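Local coordinates for iron-sulfur cluster assembly scaffold protein IscU (Streptococcus pyogenes, PDB 1SU0) that probably serves as a scaffold on which IscS assembles iron-sulfur clusters before they are passed to other proteins, and binds one zinc ion here, at residues D51-E56 with G81-E86; C65-A70 with P122-C127; I93-V98 with C127-W132. All blocks are in the same frame, centred on the assembly; numbering follows the deposited sequence.

Contact 1: residues D51-E56 with G81-E86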
loop_
_atom_site.group_PDB
_atom_site.type_symbol
_atom_site.label_atom_id
_atom_site.label_comp_id
_atom_site.label_asym_id
_atom_site.label_seq_id
_atom_site.Cartn_x
_atom_site.Cartn_y
_atom_site.Cartn_z
ATOM N N ASP A 51 -16.165 -4.640 -9.023
ATOM C CA ASP A 51 -17.431 -4.627 -9.760
ATOM C C ASP A 51 -17.309 -5.529 -10.979
ATOM O O ASP A 51 -18.207 -6.319 -11.272
ATOM C CB ASP A 51 -17.839 -3.190 -10.137
ATOM C CG ASP A 51 -17.654 -2.879 -11.612
ATOM O OD1 ASP A 51 -18.606 -3.090 -12.389
ATOM O OD2 ASP A 51 -16.597 -2.413 -12.080
ATOM N N GLU A 52 -16.184 -5.396 -11.673
ATOM C CA GLU A 52 -15.814 -6.274 -12.771
ATOM C C GLU A 52 -14.644 -7.104 -12.222
ATOM O O GLU A 52 -14.620 -7.444 -11.030
ATOM C CB GLU A 52 -15.412 -5.423 -13.991
ATOM C CG GLU A 52 -15.507 -6.124 -15.338
ATOM C CD GLU A 52 -16.881 -6.030 -15.977
ATOM O OE1 GLU A 52 -17.051 -6.589 -17.079
ATOM O OE2 GLU A 52 -17.789 -5.406 -15.388
ATOM N N ASP A 53 -13.682 -7.426 -13.085
ATOM C CA ASP A 53 -12.385 -7.927 -12.650
ATOM C C ASP A 53 -11.583 -6.786 -11.990
ATOM O O ASP A 53 -10.625 -7.032 -11.259
ATOM C CB ASP A 53 -11.626 -8.515 -13.855
ATOM C CG ASP A 53 -10.577 -9.536 -13.450
ATOM O OD1 ASP A 53 -9.496 -9.553 -14.079
ATOM O OD2 ASP A 53 -10.741 -10.359 -12.518
ATOM N N LYS A 54 -11.987 -5.544 -12.256
ATOM C CA LYS A 54 -11.326 -4.365 -11.713
ATOM C C LYS A 54 -11.699 -4.089 -10.255
ATOM O O LYS A 54 -12.584 -4.730 -9.692
ATOM C CB LYS A 54 -11.656 -3.137 -12.573
ATOM C CG LYS A 54 -13.000 -2.458 -12.262
ATOM C CD LYS A 54 -12.940 -0.960 -12.537
ATOM C CE LYS A 54 -14.293 -0.290 -12.340
ATOM N NZ LYS A 54 -15.235 -0.571 -13.476
ATOM N N ILE A 55 -11.013 -3.116 -9.663
ATOM C CA ILE A 55 -11.277 -2.684 -8.294
ATOM C C ILE A 55 -12.174 -1.436 -8.342
ATOM O O ILE A 55 -11.722 -0.343 -8.677
ATOM C CB ILE A 55 -9.943 -2.435 -7.531
ATOM C CG1 ILE A 55 -9.227 -3.767 -7.274
ATOM C CG2 ILE A 55 -10.179 -1.710 -6.208
ATOM C CD1 ILE A 55 -7.747 -3.640 -6.962
ATOM N N GLU A 56 -13.460 -1.630 -8.052
ATOM C CA GLU A 56 -14.427 -0.534 -7.943
ATOM C C GLU A 56 -13.955 0.455 -6.879
ATOM O O GLU A 56 -13.744 1.633 -7.165
ATOM C CB GLU A 56 -15.824 -1.084 -7.578
ATOM C CG GLU A 56 -17.013 -0.431 -8.295
ATOM C CD GLU A 56 -17.499 0.865 -7.658
ATOM O OE1 GLU A 56 -17.155 1.144 -6.481
ATOM O OE2 GLU A 56 -18.250 1.605 -8.342
ATOM N N GLY A 81 -9.035 0.640 -9.203
ATOM C CA GLY A 81 -9.559 0.461 -10.540
ATOM C C GLY A 81 -8.604 -0.240 -11.460
ATOM O O GLY A 81 -8.540 0.133 -12.635
ATOM N N LYS A 82 -7.898 -1.269 -10.971
ATOM C CA LYS A 82 -6.848 -1.903 -11.779
ATOM C C LYS A 82 -7.198 -3.299 -12.296
ATOM O O LYS A 82 -7.673 -3.409 -13.428
ATOM C CB LYS A 82 -5.508 -1.905 -11.034
ATOM C CG LYS A 82 -4.854 -0.526 -10.954
ATOM C CD LYS A 82 -4.255 -0.103 -12.288
ATOM C CE LYS A 82 -3.448 1.169 -12.167
ATOM N NZ LYS A 82 -4.326 2.307 -11.828
ATOM N N SER A 83 -6.969 -4.352 -11.512
ATOM C CA SER A 83 -7.134 -5.733 -11.999
ATOM C C SER A 83 -6.364 -6.698 -11.112
ATOM O O SER A 83 -5.232 -6.414 -10.727
ATOM C CB SER A 83 -6.684 -5.869 -13.494
ATOM O OG SER A 83 -5.967 -7.056 -13.792
ATOM N N LYS A 84 -6.967 -7.842 -10.793
ATOM C CA LYS A 84 -6.261 -8.887 -10.048
ATOM C C LYS A 84 -4.791 -8.863 -10.459
ATOM O O LYS A 84 -3.897 -8.742 -9.613
ATOM C CB LYS A 84 -6.869 -10.304 -10.271
ATOM C CG LYS A 84 -6.510 -11.064 -11.615
ATOM C CD LYS A 84 -7.166 -12.440 -11.665
ATOM C CE LYS A 84 -6.642 -13.285 -12.811
ATOM N NZ LYS A 84 -7.442 -14.542 -13.021
ATOM N N GLU A 85 -4.567 -8.921 -11.770
ATOM C CA GLU A 85 -3.236 -9.050 -12.324
ATOM C C GLU A 85 -2.473 -7.731 -12.359
ATOM O O GLU A 85 -1.298 -7.718 -12.035
ATOM C CB GLU A 85 -3.302 -9.643 -13.720
ATOM C CG GLU A 85 -2.657 -11.010 -13.832
ATOM C CD GLU A 85 -2.309 -11.354 -15.273
ATOM O OE1 GLU A 85 -3.255 -11.591 -16.059
ATOM O OE2 GLU A 85 -1.099 -11.370 -15.607
ATOM N N GLU A 86 -3.124 -6.641 -12.756
ATOM C CA GLU A 86 -2.467 -5.341 -12.766
ATOM C C GLU A 86 -1.990 -4.974 -11.363
ATOM O O GLU A 86 -0.800 -4.776 -11.137
ATOM C CB GLU A 86 -3.397 -4.253 -13.284
ATOM C CG GLU A 86 -3.582 -4.305 -14.782
ATOM C CD GLU A 86 -4.156 -3.029 -15.355
ATOM O OE1 GLU A 86 -3.797 -2.720 -16.504
ATOM O OE2 GLU A 86 -4.961 -2.351 -14.666
#
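D53 and K54 lie in the turn of the beta-hairpin formed by strands 43-50 and 55-63 of the antiparallel sheet and pack on the loop 81-83 that leads from helix 66-79 into helix 84-97, a surface contact of the NifU-like domain. The D53 backbone meets the second segment with its O 3.8 Å from S83 CA. Its carboxylate, swung anti to the backbone N (chi1 -156°), ends with OD1 4.2 Å from CG of K84, whose side chain runs obliquely past it. The opposite charges of this pair are not in contact, D53 OD2 standing 5.4 Å from K84 NZ, so any attraction is probably modest.

K54 lies alongside the loop with the middle of its chain: CD rests 4.2 Å from G81 CA. The chain bends at chi2 and chi4 and carries its ammonium back within the turn, where NZ forms a salt bridge with D51 OD2, met nearly along the carboxylate C-O bond.

I55 is the buried member. Its CB lies 3.6 Å from G81 N, while its side chain also packs on V48 and F50 of strand 43-50. G81 CA approaches I55 O in a CA-H...O contact of 3.0 Å. Just beyond, S83 N-caps helix 84-97: its OG accepts a nearly straight bond from E86 N at 3.1 Å and a weak, bent one from E85 N.

Contact 2: residues C65-A70 with P122-C127. With ZN (zinc ion), chain B.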
loop_
_atom_site.group_PDB
_atom_site.type_symbol
_atom_site.label_atom_id
_atom_site.label_comp_id
_atom_site.label_asym_id
_atom_site.label_seq_id
_atom_site.Cartn_x
_atom_site.Cartn_y
_atom_site.Cartn_z
ATOM N N CYS A 65 3.361 2.386 12.367
ATOM C CA CYS A 65 4.372 3.406 12.176
ATOM C C CYS A 65 4.035 4.333 10.998
ATOM O O CYS A 65 3.144 4.045 10.198
ATOM C CB CYS A 65 5.769 2.759 12.029
ATOM S SG CYS A 65 6.156 1.920 10.474
ATOM N N THR A 66 4.730 5.462 10.927
ATOM C CA THR A 66 4.558 6.405 9.829
ATOM C C THR A 66 4.690 5.721 8.490
ATOM O O THR A 66 3.877 5.935 7.596
ATOM C CB THR A 66 5.609 7.503 9.925
ATOM O OG1 THR A 66 5.316 8.325 11.042
ATOM C CG2 THR A 66 5.515 8.468 8.731
ATOM N N ILE A 67 5.734 4.909 8.354
ATOM C CA ILE A 67 6.063 4.255 7.091
ATOM C C ILE A 67 4.910 3.379 6.627
ATOM O O ILE A 67 4.520 3.420 5.472
ATOM C CB ILE A 67 7.309 3.366 7.259
ATOM C CG1 ILE A 67 8.540 4.190 7.690
ATOM C CG2 ILE A 67 7.551 2.511 5.973
ATOM C CD1 ILE A 67 9.023 5.163 6.676
ATOM N N SER A 68 4.357 2.608 7.556
ATOM C CA SER A 68 3.370 1.577 7.234
ATOM C C SER A 68 2.023 2.161 6.876
ATOM O O SER A 68 1.357 1.669 6.003
ATOM C CB SER A 68 3.180 0.666 8.432
ATOM O OG SER A 68 2.325 -0.387 8.064
ATOM N N THR A 69 1.625 3.214 7.571
ATOM C CA THR A 69 0.391 3.922 7.270
ATOM C C THR A 69 0.498 4.632 5.933
ATOM O O THR A 69 -0.391 4.509 5.078
ATOM C CB THR A 69 0.125 4.982 8.369
ATOM O OG1 THR A 69 -0.000 4.328 9.635
ATOM C CG2 THR A 69 -1.221 5.671 8.175
ATOM N N ALA A 70 1.579 5.400 5.775
ATOM C CA ALA A 70 1.855 6.052 4.512
ATOM C C ALA A 70 1.709 5.031 3.385
ATOM O O ALA A 70 0.963 5.238 2.468
ATOM C CB ALA A 70 3.234 6.669 4.503
ATOM N N PRO A 122 16.050 -2.431 6.501
ATOM C CA PRO A 122 15.538 -3.815 6.508
ATOM C C PRO A 122 14.288 -4.071 7.364
ATOM O O PRO A 122 13.365 -4.766 6.935
ATOM C CB PRO A 122 16.712 -4.619 7.094
ATOM C CG PRO A 122 17.934 -3.804 6.836
ATOM C CD PRO A 122 17.498 -2.374 6.766
ATOM N N GLN A 123 14.285 -3.536 8.578
ATOM C CA GLN A 123 13.123 -3.625 9.457
ATOM C C GLN A 123 11.884 -2.881 8.903
ATOM O O GLN A 123 10.762 -3.188 9.299
ATOM C CB GLN A 123 13.465 -3.106 10.860
ATOM C CG GLN A 123 14.560 -3.898 11.611
ATOM C CD GLN A 123 14.848 -3.325 13.005
ATOM O OE1 GLN A 123 14.327 -2.254 13.364
ATOM N NE2 GLN A 123 15.675 -4.032 13.793
ATOM N N ARG A 124 12.087 -1.909 8.018
ATOM C CA ARG A 124 10.990 -1.150 7.416
ATOM C C ARG A 124 10.361 -1.800 6.155
ATOM O O ARG A 124 9.233 -1.452 5.764
ATOM C CB ARG A 124 11.472 0.272 7.046
ATOM C CG ARG A 124 12.087 1.082 8.201
ATOM C CD ARG A 124 11.123 1.357 9.299
ATOM N NE ARG A 124 11.697 2.115 10.392
ATOM C CZ ARG A 124 10.967 2.690 11.349
ATOM N NH1 ARG A 124 9.644 2.616 11.312
ATOM N NH2 ARG A 124 11.547 3.369 12.339
ATOM N N ILE A 125 11.094 -2.709 5.510
ATOM C CA ILE A 125 10.592 -3.400 4.334
ATOM C C ILE A 125 9.178 -3.926 4.587
ATOM O O ILE A 125 8.235 -3.616 3.842
ATOM C CB ILE A 125 11.514 -4.572 3.936
ATOM C CG1 ILE A 125 12.984 -4.136 3.778
ATOM C CG2 ILE A 125 11.011 -5.239 2.648
ATOM C CD1 ILE A 125 13.212 -3.082 2.808
ATOM N N LYS A 126 9.028 -4.701 5.658
ATOM C CA LYS A 126 7.743 -5.320 5.979
ATOM C C LYS A 126 6.698 -4.300 6.482
ATOM O O LYS A 126 5.496 -4.537 6.364
ATOM C CB LYS A 126 7.935 -6.476 6.971
ATOM C CG LYS A 126 6.797 -7.511 7.043
ATOM C CD LYS A 126 6.712 -8.391 5.776
ATOM C CE LYS A 126 7.145 -9.833 6.057
ATOM N NZ LYS A 126 8.638 -9.962 6.031
ATOM N N CYS A 127 7.141 -3.168 7.023
ATOM C CA CYS A 127 6.216 -2.076 7.346
ATOM C C CYS A 127 5.521 -1.611 6.040
ATOM O O CYS A 127 4.289 -1.511 5.938
ATOM C CB CYS A 127 6.959 -0.905 8.018
ATOM S SG CYS A 127 7.811 -1.313 9.598
HETATM ZN ZN ZN B . 6.233 -0.577 11.012
HETATM O O HOH W 1 1.555 -0.976 4.512
#
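C65 and C127 meet at the zinc ion, C65 SG binding it at 2.6 Å and C127 SG at 2.2 Å. D42 also binds this zinc, and C40 belongs to the same site, where the metal probably stands in for an iron-sulfur cluster. C65 is also the N-cap of helix 66-79; with chi1 at 74° its SG is turned back over the first turn and accepts a weak bond from S68 N.

Among polar contacts, S68 OG, anti to its own backbone N, donates to C127 O at 3.1 Å, tilted 32° from the carbonyl plane. A water lies within hydrogen-bonding distance of both C127 O and S68 O and bridges them. R124 bends at chi2 and brings NH1 to C65, whose SG lies 3.7 Å from that nitrogen, near the guanidinium plane.

Apolar packing rests on I67: CG2 touches C127 CB at 4.0 Å, while CG1 crosses the arginine chain at about a right angle, 4.2 Å from R124 CD.

The N-terminal turns of helices 66-79 and 122-139 thus run side by side, their axes 8.9 Å apart and inclined at 32°, with helix 8-19 touching T66 and A70 and the D42 loop beside S68.

Contact 3: residues I93-V98 with C127-W132. With ZN (zinc ion), chain B.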
loop_
_atom_site.group_PDB
_atom_site.type_symbol
_atom_site.label_atom_id
_atom_site.label_comp_id
_atom_site.label_asym_id
_atom_site.label_seq_id
_atom_site.Cartn_x
_atom_site.Cartn_y
_atom_site.Cartn_z
ATOM N N ILE A 93 6.181 -4.900 -8.231
ATOM C CA ILE A 93 7.042 -3.742 -8.505
ATOM C C ILE A 93 7.466 -3.026 -7.229
ATOM O O ILE A 93 8.622 -2.644 -7.066
ATOM C CB ILE A 93 6.354 -2.736 -9.485
ATOM C CG1 ILE A 93 6.357 -3.293 -10.922
ATOM C CG2 ILE A 93 7.057 -1.383 -9.495
ATOM C CD1 ILE A 93 5.257 -2.708 -11.813
ATOM N N PHE A 94 6.525 -2.857 -6.326
ATOM C CA PHE A 94 6.788 -2.184 -5.074
ATOM C C PHE A 94 7.764 -2.987 -4.208
ATOM O O PHE A 94 8.798 -2.499 -3.751
ATOM C CB PHE A 94 5.483 -1.999 -4.310
ATOM C CG PHE A 94 5.658 -1.234 -3.042
ATOM C CD1 PHE A 94 5.512 0.132 -3.032
ATOM C CD2 PHE A 94 6.023 -1.875 -1.878
ATOM C CE1 PHE A 94 5.707 0.839 -1.880
ATOM C CE2 PHE A 94 6.215 -1.182 -0.739
ATOM C CZ PHE A 94 6.058 0.175 -0.730
ATOM N N SER A 95 7.386 -4.231 -3.987
ATOM C CA SER A 95 8.177 -5.206 -3.271
ATOM C C SER A 95 9.621 -5.263 -3.769
ATOM O O SER A 95 10.541 -5.315 -2.958
ATOM C CB SER A 95 7.521 -6.575 -3.426
ATOM O OG SER A 95 7.912 -7.407 -2.374
ATOM N N GLU A 96 9.821 -5.216 -5.084
ATOM C CA GLU A 96 11.168 -5.212 -5.657
ATOM C C GLU A 96 11.881 -3.899 -5.490
ATOM O O GLU A 96 13.098 -3.866 -5.400
ATOM C CB GLU A 96 11.119 -5.455 -7.155
ATOM C CG GLU A 96 10.895 -6.878 -7.580
ATOM C CD GLU A 96 10.452 -6.933 -9.018
ATOM O OE1 GLU A 96 9.787 -7.935 -9.350
ATOM O OE2 GLU A 96 10.754 -5.973 -9.805
ATOM N N MET A 97 11.135 -2.810 -5.531
ATOM C CA MET A 97 11.710 -1.494 -5.318
ATOM C C MET A 97 12.285 -1.350 -3.885
ATOM O O MET A 97 13.369 -0.811 -3.682
ATOM C CB MET A 97 10.657 -0.424 -5.569
ATOM C CG MET A 97 11.132 0.999 -5.278
ATOM S SD MET A 97 9.670 2.286 -5.346
ATOM C CE MET A 97 8.720 1.911 -3.678
ATOM N N VAL A 98 11.540 -1.836 -2.905
ATOM C CA VAL A 98 11.988 -1.769 -1.502
ATOM C C VAL A 98 13.033 -2.854 -1.203
ATOM O O VAL A 98 13.344 -3.112 -0.050
ATOM C CB VAL A 98 10.808 -1.840 -0.488
ATOM C CG1 VAL A 98 9.848 -0.657 -0.701
ATOM C CG2 VAL A 98 10.064 -3.173 -0.584
ATOM N N CYS A 127 7.141 -3.168 7.023
ATOM C CA CYS A 127 6.216 -2.076 7.346
ATOM C C CYS A 127 5.521 -1.611 6.040
ATOM O O CYS A 127 4.289 -1.511 5.938
ATOM C CB CYS A 127 6.959 -0.905 8.018
ATOM S SG CYS A 127 7.811 -1.313 9.598
ATOM N N SER A 128 6.339 -1.393 5.026
ATOM C CA SER A 128 5.876 -0.888 3.749
ATOM C C SER A 128 5.068 -1.907 2.907
ATOM O O SER A 128 4.120 -1.543 2.236
ATOM C CB SER A 128 7.086 -0.387 2.986
ATOM O OG SER A 128 7.913 -1.469 2.616
ATOM N N THR A 129 5.392 -3.188 2.991
ATOM C CA THR A 129 4.715 -4.186 2.149
ATOM C C THR A 129 3.386 -4.686 2.709
ATOM O O THR A 129 2.582 -5.227 1.961
ATOM C CB THR A 129 5.617 -5.369 1.867
ATOM O OG1 THR A 129 5.993 -5.976 3.097
ATOM C CG2 THR A 129 6.932 -4.926 1.221
ATOM N N LEU A 130 3.135 -4.473 3.992
ATOM C CA LEU A 130 1.934 -4.987 4.645
ATOM C C LEU A 130 0.652 -4.747 3.857
ATOM O O LEU A 130 -0.128 -5.668 3.617
ATOM C CB LEU A 130 1.801 -4.395 6.064
ATOM C CG LEU A 130 0.621 -4.835 6.964
ATOM C CD1 LEU A 130 0.345 -6.312 6.954
ATOM C CD2 LEU A 130 0.879 -4.392 8.392
ATOM N N ALA A 131 0.429 -3.509 3.455
ATOM C CA ALA A 131 -0.775 -3.156 2.706
ATOM C C ALA A 131 -0.840 -3.914 1.382
ATOM O O ALA A 131 -1.895 -4.444 0.993
ATOM C CB ALA A 131 -0.808 -1.703 2.454
ATOM N N TRP A 132 0.298 -3.970 0.702
ATOM C CA TRP A 132 0.361 -4.643 -0.576
ATOM C C TRP A 132 -0.036 -6.107 -0.452
ATOM O O TRP A 132 -0.744 -6.615 -1.300
ATOM C CB TRP A 132 1.754 -4.481 -1.183
ATOM C CG TRP A 132 2.004 -3.082 -1.583
ATOM C CD1 TRP A 132 2.656 -2.125 -0.854
ATOM C CD2 TRP A 132 1.553 -2.443 -2.778
ATOM N NE1 TRP A 132 2.644 -0.936 -1.531
ATOM C CE2 TRP A 132 1.993 -1.105 -2.727
ATOM C CE3 TRP A 132 0.827 -2.870 -3.903
ATOM C CZ2 TRP A 132 1.732 -0.191 -3.747
ATOM C CZ3 TRP A 132 0.558 -1.956 -4.914
ATOM C CH2 TRP A 132 1.017 -0.640 -4.833
HETATM ZN ZN ZN B . 6.233 -0.577 11.012
#
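F94 and W132 stack face to face, one face of the phenyl ring covered by the indole nitrogen, which sits 3.2 Å above the ring plane over its centre. This buried pair joins two antiparallel helices of the IscU fold, 84-97 and 122-139, whose axes here are 10.2 Å apart. On the indole side, F94 CG lies over one face but offset toward the rim. The planes are inclined at 25°, with the centroids of the phenyl and the five-membered ring 4.0 Å apart. S128 meets both rings at their edges, its CB in the phenyl plane and its O in the indole plane.

A chi1 of -176° puts CG anti to the F94 backbone N and directs the ring toward helix 122-139, and F94 CB adds a CH-pi contact over the same five-membered ring. S71 of helix 66-79 touches F94, M75 of that helix touches W132, and L90 and A91 also pack on the indole.

Nearer the end of helix 84-97, V98 and T129 cross obliquely, methyl against methyl, V98 CG2 lying 4.0 Å from T129 CG2. The T129 methyl also faces the edge of the F94 ring. The S128 hydroxyl is bonded to the carbonyl of I125, one turn back in its own helix, and OG lies 3.9 Å from V98 CG1.

Contacts 2 and 3 are neighbours, their centres about 9 Å apart. They share C127 and use successive parts of helix 122-139, which pairs first with the start of helix 66-79 at the metal and then with the end of helix 84-97 in the interior. I67 packs on S128 where they meet. Contact 1 lies on the other side of the chain's centre from contact 2, about 26 Å between centres, and joins the sheet to the start of helix 84-97, whose far end serves contact 3. Along the chain, contact 1 closes before contact 3 opens, while contact 2 alternates with both. Helices 84-97 and 122-139, packed antiparallel in contact 3, thus connect the hairpin end of the sheet with the zinc site.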